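Local coordinates for protein yersinopine synthase (Yersinia pestis, PDB 6C4M) that catalyses the NADPH-dependent reductive condensation of pyruvate with an amino-acid-derived intermediate, the last step in making the metallophore yersinopine, at residues Asn257-Ala266 and Val296-Tyr307; His408-Ala419 and Asp457-Glu467. All coordinates share one frame; numbering follows the deposited sequence.

Overall arrangement
Interaction 1 is the deeper of the two: nearly all its touching residues are buried where helix 255-264, which carries His260, the probable proton donor/acceptor, runs roughly antiparallel to helix 294-313. Interaction 2 joins helices 401-419 and 459-471 and is only partly buried, with Leu415 and Asp460 exposed along one margin. The chemistry follows the place: interaction 1 rests on a proline knob and a T-shaped tyrosine pair, interaction 2 on small knobs plus a salt bridge. Their centres lie about 18 Å apart, yet they touch, because Leu410 on 408-419 packs against Leu303 and Tyr307 of 296-307 and against Pro261, so helix 401-419 contacts both helix 294-313 and helix 459-471.

Interaction 1 (Asn257-Ala266 and Val296-Tyr307); sequences NYVHPPLALA and VIADLAGLADDY
Pro262 is a knob set among Val296, Asp299, Leu300 and Leu303; its CG stands 3.6 Å from CA of Leu300. The axes of 257-264 and 296-307 approach to 8.6 Å, their directions 143° apart. Other apolar contacts lie along the same seam. The Leu303 side chain crosses Pro261 at about a right angle, its CD2 3.9 Å from Pro261 CB, while Val296 divides its branches, CG1 to CD1 of Leu263 and CG2 to CB of Ala266. Leu300 CD1 presses on the carbonyl O of Tyr258 at 3.1 Å, a tight fit.

The aromatic contact is T-shaped: the edge of Tyr307 meets a face of Tyr258, planes at 89°, with CD2 of Tyr307 3.5 Å from CE1 of Tyr258. Ala304 CB approaches the Tyr258 ring at its edge.

Among polar contacts, Tyr307 OH donates to the carbonyl O of Asn257 (2.8 Å), lying above the carbonyl plane. In Tyr307, CG anti to the carbonyl carbon (chi1 -71°) brings the ring edge, CE2 and OH, up to Asn257 O. A water gives a proton to the same hydroxyl and accepts a weak bond from Asn257 ND2, which also bonds Ser141. A second water donates to Pro262 O and to Asp299 OD2; Asp299 is further tied to Arg429 by a salt bridge.

Consecutive Pro261 and Pro262 interrupt the backbone bonding and kink helix 257-264 just after His260, the probable proton donor/acceptor. His260 faces away from 296-307 and bonds Asp406, so this antiparallel helix packing backs the active-site helix of the opine dehydrogenase.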
loop_
_atom_site.group_PDB
_atom_site.type_symbol
_atom_site.label_atom_id
_atom_site.label_comp_id
_atom_site.label_asym_id
_atom_site.label_seq_id
_atom_site.Cartn_x
_atom_site.Cartn_y
_atom_site.Cartn_z
ATOM N N ASN A 257 19.612 7.064 -9.043
ATOM C CA ASN A 257 20.618 6.916 -7.996
ATOM C C ASN A 257 19.992 6.823 -6.618
ATOM O O ASN A 257 20.581 6.211 -5.721
ATOM C CB ASN A 257 21.601 8.077 -8.015
ATOM C CG ASN A 257 22.490 8.086 -9.269
ATOM O OD1 ASN A 257 21.989 8.194 -10.388
ATOM N ND2 ASN A 257 23.809 7.952 -9.079
ATOM N N TYR A 258 18.826 7.448 -6.422
ATOM C CA TYR A 258 18.131 7.434 -5.137
ATOM C C TYR A 258 17.265 6.193 -4.966
ATOM O O TYR A 258 17.218 5.623 -3.873
ATOM C CB TYR A 258 17.248 8.684 -4.997
ATOM C CG TYR A 258 18.034 9.967 -4.938
ATOM C CD1 TYR A 258 18.535 10.435 -3.735
ATOM C CD2 TYR A 258 18.296 10.697 -6.091
ATOM C CE1 TYR A 258 19.262 11.628 -3.685
ATOM C CE2 TYR A 258 19.024 11.881 -6.053
ATOM C CZ TYR A 258 19.524 12.329 -4.844
ATOM O OH TYR A 258 20.258 13.509 -4.764
ATOM N N VAL A 259 16.569 5.775 -6.020
ATOM C CA VAL A 259 15.468 4.826 -5.904
ATOM C C VAL A 259 15.905 3.393 -6.186
ATOM O O VAL A 259 15.445 2.457 -5.527
ATOM C CB VAL A 259 14.333 5.248 -6.857
ATOM C CG1 VAL A 259 13.226 4.211 -6.930
ATOM C CG2 VAL A 259 13.785 6.562 -6.410
ATOM N N HIS A 260 16.730 3.188 -7.200
ATOM C CA HIS A 260 17.097 1.823 -7.573
ATOM C C HIS A 260 17.844 1.071 -6.489
ATOM O O HIS A 260 17.516 -0.108 -6.260
ATOM C CB HIS A 260 17.895 1.832 -8.880
ATOM C CG HIS A 260 17.029 1.915 -10.089
ATOM N ND1 HIS A 260 17.502 1.751 -11.375
ATOM C CD2 HIS A 260 15.711 2.206 -10.205
ATOM C CE1 HIS A 260 16.504 1.913 -12.230
ATOM N NE2 HIS A 260 15.410 2.197 -11.545
ATOM N N PRO A 261 18.877 1.603 -5.845
ATOM C CA PRO A 261 19.672 0.726 -4.965
ATOM C C PRO A 261 18.849 0.164 -3.815
ATOM O O PRO A 261 18.962 -1.027 -3.497
ATOM C CB PRO A 261 20.816 1.632 -4.486
ATOM C CG PRO A 261 21.026 2.581 -5.674
ATOM C CD PRO A 261 19.585 2.872 -6.111
ATOM N N PRO A 262 17.985 0.953 -3.175
ATOM C CA PRO A 262 17.194 0.374 -2.065
ATOM C C PRO A 262 16.240 -0.717 -2.512
ATOM O O PRO A 262 16.070 -1.728 -1.805
ATOM C CB PRO A 262 16.442 1.583 -1.505
ATOM C CG PRO A 262 17.278 2.745 -1.887
ATOM C CD PRO A 262 17.832 2.407 -3.238
ATOM N N LEU A 263 15.610 -0.537 -3.672
ATOM C CA LEU A 263 14.666 -1.520 -4.195
ATOM C C LEU A 263 15.388 -2.716 -4.797
ATOM O O LEU A 263 15.042 -3.865 -4.517
ATOM C CB LEU A 263 13.772 -0.863 -5.257
ATOM C CG LEU A 263 12.440 -0.257 -4.819
ATOM C CD1 LEU A 263 12.562 0.445 -3.486
ATOM C CD2 LEU A 263 11.930 0.678 -5.905
ATOM N N ALA A 264 16.390 -2.458 -5.629
ATOM C CA ALA A 264 17.018 -3.512 -6.406
ATOM C C ALA A 264 17.964 -4.348 -5.558
ATOM O O ALA A 264 18.261 -5.492 -5.910
ATOM C CB ALA A 264 17.785 -2.911 -7.601
ATOM N N LEU A 265 18.505 -3.769 -4.490
ATOM C CA LEU A 265 19.489 -4.433 -3.652
ATOM C C LEU A 265 18.896 -4.894 -2.320
ATOM O O LEU A 265 19.635 -5.321 -1.432
ATOM C CB LEU A 265 20.682 -3.496 -3.417
ATOM C CG LEU A 265 21.394 -2.926 -4.656
ATOM C CD1 LEU A 265 22.636 -2.162 -4.212
ATOM C CD2 LEU A 265 21.786 -4.029 -5.659
ATOM N N ALA A 266 17.587 -4.808 -2.163
ATOM C CA ALA A 266 16.934 -5.452 -1.031
ATOM C C ALA A 266 17.201 -6.958 -1.033
ATOM O O ALA A 266 17.323 -7.593 -2.086
ATOM C CB ALA A 266 15.440 -5.191 -1.087
ATOM N N VAL A 296 13.230 -1.460 3.666
ATOM C CA VAL A 296 13.646 -0.984 2.362
ATOM C C VAL A 296 13.442 0.526 2.268
ATOM O O VAL A 296 14.327 1.253 1.822
ATOM C CB VAL A 296 12.881 -1.785 1.289
ATOM C CG1 VAL A 296 12.908 -1.091 -0.043
ATOM C CG2 VAL A 296 13.488 -3.182 1.158
ATOM N N ILE A 297 12.311 1.031 2.773
ATOM C CA ILE A 297 12.078 2.473 2.789
ATOM C C ILE A 297 13.096 3.169 3.682
ATOM O O ILE A 297 13.553 4.283 3.381
ATOM C CB ILE A 297 10.625 2.752 3.237
ATOM C CG1 ILE A 297 9.654 2.311 2.131
ATOM C CG2 ILE A 297 10.421 4.195 3.649
ATOM C CD1 ILE A 297 9.811 3.095 0.827
ATOM N N ALA A 298 13.461 2.529 4.793
ATOM C CA ALA A 298 14.510 3.076 5.651
ATOM C C ALA A 298 15.824 3.189 4.893
ATOM O O ALA A 298 16.577 4.162 5.082
ATOM C CB ALA A 298 14.655 2.199 6.915
ATOM N N ASP A 299 16.108 2.237 3.989
ATOM C CA ASP A 299 17.327 2.368 3.173
ATOM C C ASP A 299 17.202 3.502 2.152
ATOM O O ASP A 299 18.197 4.155 1.823
ATOM C CB ASP A 299 17.658 1.072 2.421
ATOM C CG ASP A 299 18.205 -0.038 3.318
ATOM O OD1 ASP A 299 18.659 0.243 4.449
ATOM O OD2 ASP A 299 18.241 -1.192 2.846
ATOM N N LEU A 300 16.001 3.723 1.611
ATOM C CA LEU A 300 15.804 4.813 0.677
ATOM C C LEU A 300 16.071 6.147 1.360
ATOM O O LEU A 300 16.801 7.002 0.841
ATOM C CB LEU A 300 14.389 4.748 0.106
ATOM C CG LEU A 300 13.923 5.864 -0.841
ATOM C CD1 LEU A 300 14.833 5.976 -1.985
ATOM C CD2 LEU A 300 12.516 5.579 -1.331
ATOM N N ALA A 301 15.498 6.334 2.543
ATOM C CA ALA A 301 15.729 7.566 3.280
ATOM C C ALA A 301 17.189 7.696 3.707
ATOM O O ALA A 301 17.753 8.788 3.652
ATOM C CB ALA A 301 14.804 7.606 4.491
ATOM N N GLY A 302 17.798 6.607 4.190
ATOM C CA GLY A 302 19.185 6.675 4.640
ATOM C C GLY A 302 20.168 6.959 3.516
ATOM O O GLY A 302 21.162 7.679 3.703
ATOM N N LEU A 303 19.937 6.373 2.339
ATOM C CA LEU A 303 20.814 6.665 1.202
ATOM C C LEU A 303 20.713 8.130 0.760
ATOM O O LEU A 303 21.729 8.761 0.416
ATOM C CB LEU A 303 20.481 5.710 0.046
ATOM C CG LEU A 303 21.291 5.858 -1.251
ATOM C CD1 LEU A 303 22.753 5.610 -0.986
ATOM C CD2 LEU A 303 20.770 4.931 -2.332
ATOM N N ALA A 304 19.506 8.697 0.766
ATOM C CA ALA A 304 19.368 10.133 0.527
ATOM C C ALA A 304 20.165 10.944 1.550
ATOM O O ALA A 304 20.810 11.935 1.193
ATOM C CB ALA A 304 17.881 10.524 0.556
ATOM N N ASP A 305 20.112 10.554 2.835
ATOM C CA ASP A 305 20.958 11.212 3.836
ATOM C C ASP A 305 22.431 11.115 3.448
ATOM O O ASP A 305 23.195 12.055 3.669
ATOM C CB ASP A 305 20.786 10.578 5.228
ATOM C CG ASP A 305 19.471 10.872 5.870
ATOM O OD1 ASP A 305 18.914 11.968 5.651
ATOM O OD2 ASP A 305 19.030 9.999 6.652
ATOM N N ASP A 306 22.857 9.954 2.937
ATOM C CA ASP A 306 24.258 9.753 2.577
ATOM C C ASP A 306 24.672 10.690 1.430
ATOM O O ASP A 306 25.752 11.299 1.457
ATOM C CB ASP A 306 24.491 8.295 2.172
ATOM C CG ASP A 306 24.435 7.310 3.354
ATOM O OD1 ASP A 306 24.265 7.733 4.520
ATOM O OD2 ASP A 306 24.585 6.094 3.097
ATOM N N TYR A 307 23.829 10.786 0.395
ATOM C CA TYR A 307 24.142 11.647 -0.735
ATOM C C TYR A 307 24.186 13.108 -0.307
ATOM O O TYR A 307 25.013 13.874 -0.793
ATOM C CB TYR A 307 23.125 11.452 -1.854
ATOM C CG TYR A 307 23.185 10.128 -2.615
ATOM C CD1 TYR A 307 24.375 9.446 -2.819
ATOM C CD2 TYR A 307 22.035 9.586 -3.162
ATOM C CE1 TYR A 307 24.412 8.248 -3.546
ATOM C CE2 TYR A 307 22.058 8.396 -3.888
ATOM C CZ TYR A 307 23.235 7.723 -4.073
ATOM O OH TYR A 307 23.218 6.515 -4.785
HETATM O O HOH W 1 24.498 6.112 -7.059
HETATM O O HOH W 2 17.197 -2.398 0.735
#

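Interaction 2 (His408-Ala419 and Asp457-Glu467); sequences HKLRTLLLLAGA and DDCDRQAAIIE
Knobs-into-holes packing joins helix 408-419 to the first turns of helix 459-467; the two axes approach to 8.3 Å with a crossing angle of -51°. Thr412 fits among Cys459, Gln462, Ala463 and Ile466, and Cys459 in turn among His408, Arg411, Thr412 and Leu415. With its OG1 anti to the carbonyl carbon (chi1 -67°), Thr412 sets the hydroxyl 3.3 Å from Cys459 CB and sends CG2 across Ile466 CD1. A water lies 2.6 Å from Thr412 OG1 and donates weakly to Gln462 OE1. Ala463 is small enough for close approach: its CB lies 3.5 Å from the carbonyl O of Thr412 and also touches CB of Leu415.

Ahead of the helix, Asp457 forms an Asx turn, OD1 accepting from Cys459 N at 2.9 Å. Its other oxygen, OD2, makes a salt bridge of 3.1 Å to Arg411 NH1, the guanidinium and carboxylate planes 72° apart; Arg411 NH2 is bonded to Gln435. His408, anchored by Asp115, slides past Asp457 in the opposite direction, its ring meeting CB obliquely, with NE2 3.8 Å from that atom. The His408 side chain is about 7 Å from the bound NADP. Farther along, Leu416 CD1 touches Glu467 CB, while its CD2 meets Ile466 CG2.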
loop_
_atom_site.group_PDB
_atom_site.type_symbol
_atom_site.label_atom_id
_atom_site.label_comp_id
_atom_site.label_asym_id
_atom_site.label_seq_id
_atom_site.Cartn_x
_atom_site.Cartn_y
_atom_site.Cartn_z
ATOM N N HIS A 408 27.555 -0.094 -10.097
ATOM C CA HIS A 408 28.700 0.687 -10.564
ATOM C C HIS A 408 28.575 2.155 -10.149
ATOM O O HIS A 408 29.505 2.738 -9.581
ATOM C CB HIS A 408 28.810 0.578 -12.083
ATOM C CG HIS A 408 29.220 -0.769 -12.574
ATOM N ND1 HIS A 408 28.955 -1.186 -13.857
ATOM C CD2 HIS A 408 29.876 -1.791 -11.972
ATOM C CE1 HIS A 408 29.429 -2.403 -14.033
ATOM N NE2 HIS A 408 29.978 -2.804 -12.896
ATOM N N LYS A 409 27.410 2.756 -10.374
ATOM C CA LYS A 409 27.284 4.180 -10.069
ATOM C C LYS A 409 27.472 4.452 -8.586
ATOM O O LYS A 409 28.122 5.433 -8.199
ATOM C CB LYS A 409 25.934 4.696 -10.530
ATOM C CG LYS A 409 25.786 4.816 -12.056
ATOM C CD LYS A 409 24.313 5.090 -12.379
ATOM C CE LYS A 409 23.993 4.934 -13.844
ATOM N NZ LYS A 409 22.554 5.224 -14.117
ATOM N N LEU A 410 26.919 3.578 -7.734
ATOM C CA LEU A 410 27.004 3.813 -6.307
ATOM C C LEU A 410 28.383 3.462 -5.781
ATOM O O LEU A 410 28.903 4.163 -4.904
ATOM C CB LEU A 410 25.896 3.014 -5.588
ATOM C CG LEU A 410 25.874 3.091 -4.070
ATOM C CD1 LEU A 410 25.696 4.536 -3.666
ATOM C CD2 LEU A 410 24.726 2.233 -3.549
ATOM N N ARG A 411 29.011 2.403 -6.303
ATOM C CA ARG A 411 30.364 2.089 -5.854
ATOM C C ARG A 411 31.326 3.226 -6.157
ATOM O O ARG A 411 32.169 3.580 -5.320
ATOM C CB ARG A 411 30.872 0.804 -6.500
ATOM C CG ARG A 411 32.338 0.469 -6.115
ATOM C CD ARG A 411 32.745 -0.921 -6.574
ATOM N NE ARG A 411 31.770 -1.912 -6.106
ATOM C CZ ARG A 411 31.924 -3.220 -6.198
ATOM N NH1 ARG A 411 33.048 -3.703 -6.718
ATOM N NH2 ARG A 411 30.963 -4.039 -5.743
ATOM N N THR A 412 31.236 3.806 -7.357
ATOM C CA THR A 412 32.107 4.933 -7.678
ATOM C C THR A 412 31.956 6.033 -6.633
ATOM O O THR A 412 32.952 6.547 -6.112
ATOM C CB THR A 412 31.810 5.464 -9.091
ATOM O OG1 THR A 412 32.174 4.472 -10.075
ATOM C CG2 THR A 412 32.622 6.745 -9.369
ATOM N N LEU A 413 30.707 6.376 -6.278
ATOM C CA LEU A 413 30.480 7.435 -5.296
ATOM C C LEU A 413 30.916 7.037 -3.894
ATOM O O LEU A 413 31.425 7.881 -3.142
ATOM C CB LEU A 413 29.015 7.837 -5.313
ATOM C CG LEU A 413 28.551 8.453 -6.623
ATOM C CD1 LEU A 413 27.035 8.555 -6.750
ATOM C CD2 LEU A 413 29.140 9.812 -6.719
ATOM N N LEU A 414 30.740 5.771 -3.523
ATOM C CA LEU A 414 31.206 5.314 -2.218
ATOM C C LEU A 414 32.716 5.407 -2.118
ATOM O O LEU A 414 33.249 5.785 -1.070
ATOM C CB LEU A 414 30.765 3.869 -1.962
ATOM C CG LEU A 414 31.020 3.336 -0.545
ATOM C CD1 LEU A 414 30.183 4.089 0.478
ATOM C CD2 LEU A 414 30.668 1.868 -0.456
ATOM N N LEU A 415 33.423 5.046 -3.190
ATOM C CA LEU A 415 34.878 5.178 -3.181
ATOM C C LEU A 415 35.292 6.638 -3.105
ATOM O O LEU A 415 36.217 6.988 -2.360
ATOM C CB LEU A 415 35.494 4.514 -4.414
ATOM C CG LEU A 415 35.326 2.989 -4.385
ATOM C CD1 LEU A 415 35.679 2.358 -5.721
ATOM C CD2 LEU A 415 36.210 2.417 -3.296
ATOM N N LEU A 416 34.573 7.511 -3.821
ATOM C CA LEU A 416 34.844 8.942 -3.737
ATOM C C LEU A 416 34.640 9.451 -2.323
ATOM O O LEU A 416 35.456 10.224 -1.802
ATOM C CB LEU A 416 33.934 9.703 -4.699
ATOM C CG LEU A 416 34.071 11.234 -4.682
ATOM C CD1 LEU A 416 35.508 11.658 -5.079
ATOM C CD2 LEU A 416 33.027 11.878 -5.593
ATOM N N ALA A 417 33.538 9.031 -1.684
ATOM C CA ALA A 417 33.255 9.507 -0.340
ATOM C C ALA A 417 34.356 9.094 0.620
ATOM O O ALA A 417 34.829 9.901 1.430
ATOM C CB ALA A 417 31.893 8.975 0.132
ATOM N N GLY A 418 34.799 7.847 0.535
ATOM C CA GLY A 418 35.892 7.414 1.393
ATOM C C GLY A 418 37.152 8.239 1.184
ATOM O O GLY A 418 37.843 8.590 2.143
ATOM N N ALA A 419 37.457 8.590 -0.071
ATOM C CA ALA A 419 38.619 9.438 -0.312
ATOM C C ALA A 419 38.453 10.808 0.326
ATOM O O ALA A 419 39.446 11.448 0.688
ATOM C CB ALA A 419 38.869 9.587 -1.812
ATOM N N ASP A 457 35.440 -4.182 -12.136
ATOM C CA ASP A 457 34.936 -2.953 -12.717
ATOM C C ASP A 457 36.045 -1.921 -12.616
ATOM O O ASP A 457 37.059 -2.143 -11.952
ATOM C CB ASP A 457 33.682 -2.482 -11.975
ATOM C CG ASP A 457 33.946 -2.219 -10.505
ATOM O OD1 ASP A 457 34.829 -1.405 -10.163
ATOM O OD2 ASP A 457 33.257 -2.835 -9.676
ATOM N N ASP A 458 35.817 -0.766 -13.225
ATOM C CA ASP A 458 36.773 0.339 -13.150
ATOM C C ASP A 458 36.198 1.521 -12.373
ATOM O O ASP A 458 36.442 2.682 -12.712
ATOM C CB ASP A 458 37.261 0.795 -14.535
ATOM C CG ASP A 458 36.174 0.816 -15.596
ATOM O OD1 ASP A 458 35.077 1.356 -15.341
ATOM O OD2 ASP A 458 36.467 0.327 -16.723
ATOM N N CYS A 459 35.449 1.220 -11.299
ATOM C CA CYS A 459 34.938 2.266 -10.420
ATOM C C CYS A 459 36.060 2.940 -9.647
ATOM O O CYS A 459 35.987 4.142 -9.368
ATOM C CB CYS A 459 33.905 1.694 -9.428
ATOM S SG CYS A 459 32.491 0.957 -10.251
ATOM N N ASP A 460 37.114 2.198 -9.312
ATOM C CA ASP A 460 38.231 2.788 -8.571
ATOM C C ASP A 460 38.901 3.902 -9.375
ATOM O O ASP A 460 39.115 5.009 -8.870
ATOM C CB ASP A 460 39.252 1.697 -8.169
ATOM C CG ASP A 460 39.618 0.742 -9.320
ATOM O OD1 ASP A 460 39.309 1.022 -10.502
ATOM O OD2 ASP A 460 40.252 -0.312 -9.045
ATOM N N ARG A 461 39.206 3.643 -10.638
ATOM C CA ARG A 461 39.869 4.665 -11.431
ATOM C C ARG A 461 38.959 5.881 -11.599
ATOM O O ARG A 461 39.413 7.031 -11.557
ATOM C CB ARG A 461 40.292 4.073 -12.782
ATOM C CG ARG A 461 41.008 5.038 -13.713
ATOM C CD ARG A 461 42.399 5.475 -13.201
ATOM N NE ARG A 461 42.883 6.616 -13.989
ATOM C CZ ARG A 461 43.692 7.568 -13.532
ATOM N NH1 ARG A 461 44.131 7.530 -12.274
ATOM N NH2 ARG A 461 44.063 8.565 -14.343
ATOM N N GLN A 462 37.661 5.648 -11.750
ATOM C CA GLN A 462 36.728 6.759 -11.945
ATOM C C GLN A 462 36.667 7.649 -10.710
ATOM O O GLN A 462 36.721 8.888 -10.810
ATOM C CB GLN A 462 35.350 6.206 -12.285
ATOM C CG GLN A 462 35.305 5.604 -13.657
ATOM C CD GLN A 462 33.916 5.198 -14.094
ATOM O OE1 GLN A 462 32.996 6.018 -14.169
ATOM N NE2 GLN A 462 33.762 3.922 -14.408
ATOM N N ALA A 463 36.524 7.036 -9.531
ATOM C CA ALA A 463 36.476 7.820 -8.297
ATOM C C ALA A 463 37.735 8.662 -8.156
ATOM O O ALA A 463 37.673 9.829 -7.750
ATOM C CB ALA A 463 36.300 6.915 -7.070
ATOM N N ALA A 464 38.882 8.086 -8.507
ATOM C CA ALA A 464 40.133 8.840 -8.459
ATOM C C ALA A 464 40.106 10.013 -9.431
ATOM O O ALA A 464 40.519 11.131 -9.094
ATOM C CB ALA A 464 41.311 7.911 -8.757
ATOM N N ILE A 465 39.627 9.782 -10.649
ATOM C CA ILE A 465 39.592 10.859 -11.631
ATOM C C ILE A 465 38.663 11.966 -11.152
ATOM O O ILE A 465 39.009 13.149 -11.175
ATOM C CB ILE A 465 39.176 10.304 -13.006
ATOM C CG1 ILE A 465 40.289 9.422 -13.565
ATOM C CG2 ILE A 465 38.856 11.411 -13.959
ATOM C CD1 ILE A 465 39.813 8.536 -14.698
ATOM N N ILE A 466 37.477 11.595 -10.687
ATOM C CA ILE A 466 36.524 12.595 -10.215
ATOM C C ILE A 466 37.133 13.395 -9.061
ATOM O O ILE A 466 37.038 14.628 -9.018
ATOM C CB ILE A 466 35.196 11.912 -9.824
ATOM C CG1 ILE A 466 34.499 11.368 -11.061
ATOM C CG2 ILE A 466 34.242 12.848 -9.150
ATOM C CD1 ILE A 466 33.447 10.272 -10.737
ATOM N N GLU A 467 37.778 12.702 -8.113
ATOM C CA GLU A 467 38.391 13.394 -6.979
ATOM C C GLU A 467 39.454 14.380 -7.456
ATOM O O GLU A 467 39.540 15.504 -6.946
ATOM C CB GLU A 467 39.030 12.391 -6.008
ATOM C CG GLU A 467 39.775 13.101 -4.859
ATOM C CD GLU A 467 40.560 12.157 -3.973
ATOM O OE1 GLU A 467 40.647 10.955 -4.302
ATOM O OE2 GLU A 467 41.105 12.633 -2.951
HETATM O O HOH W 3 30.905 4.143 -12.375
#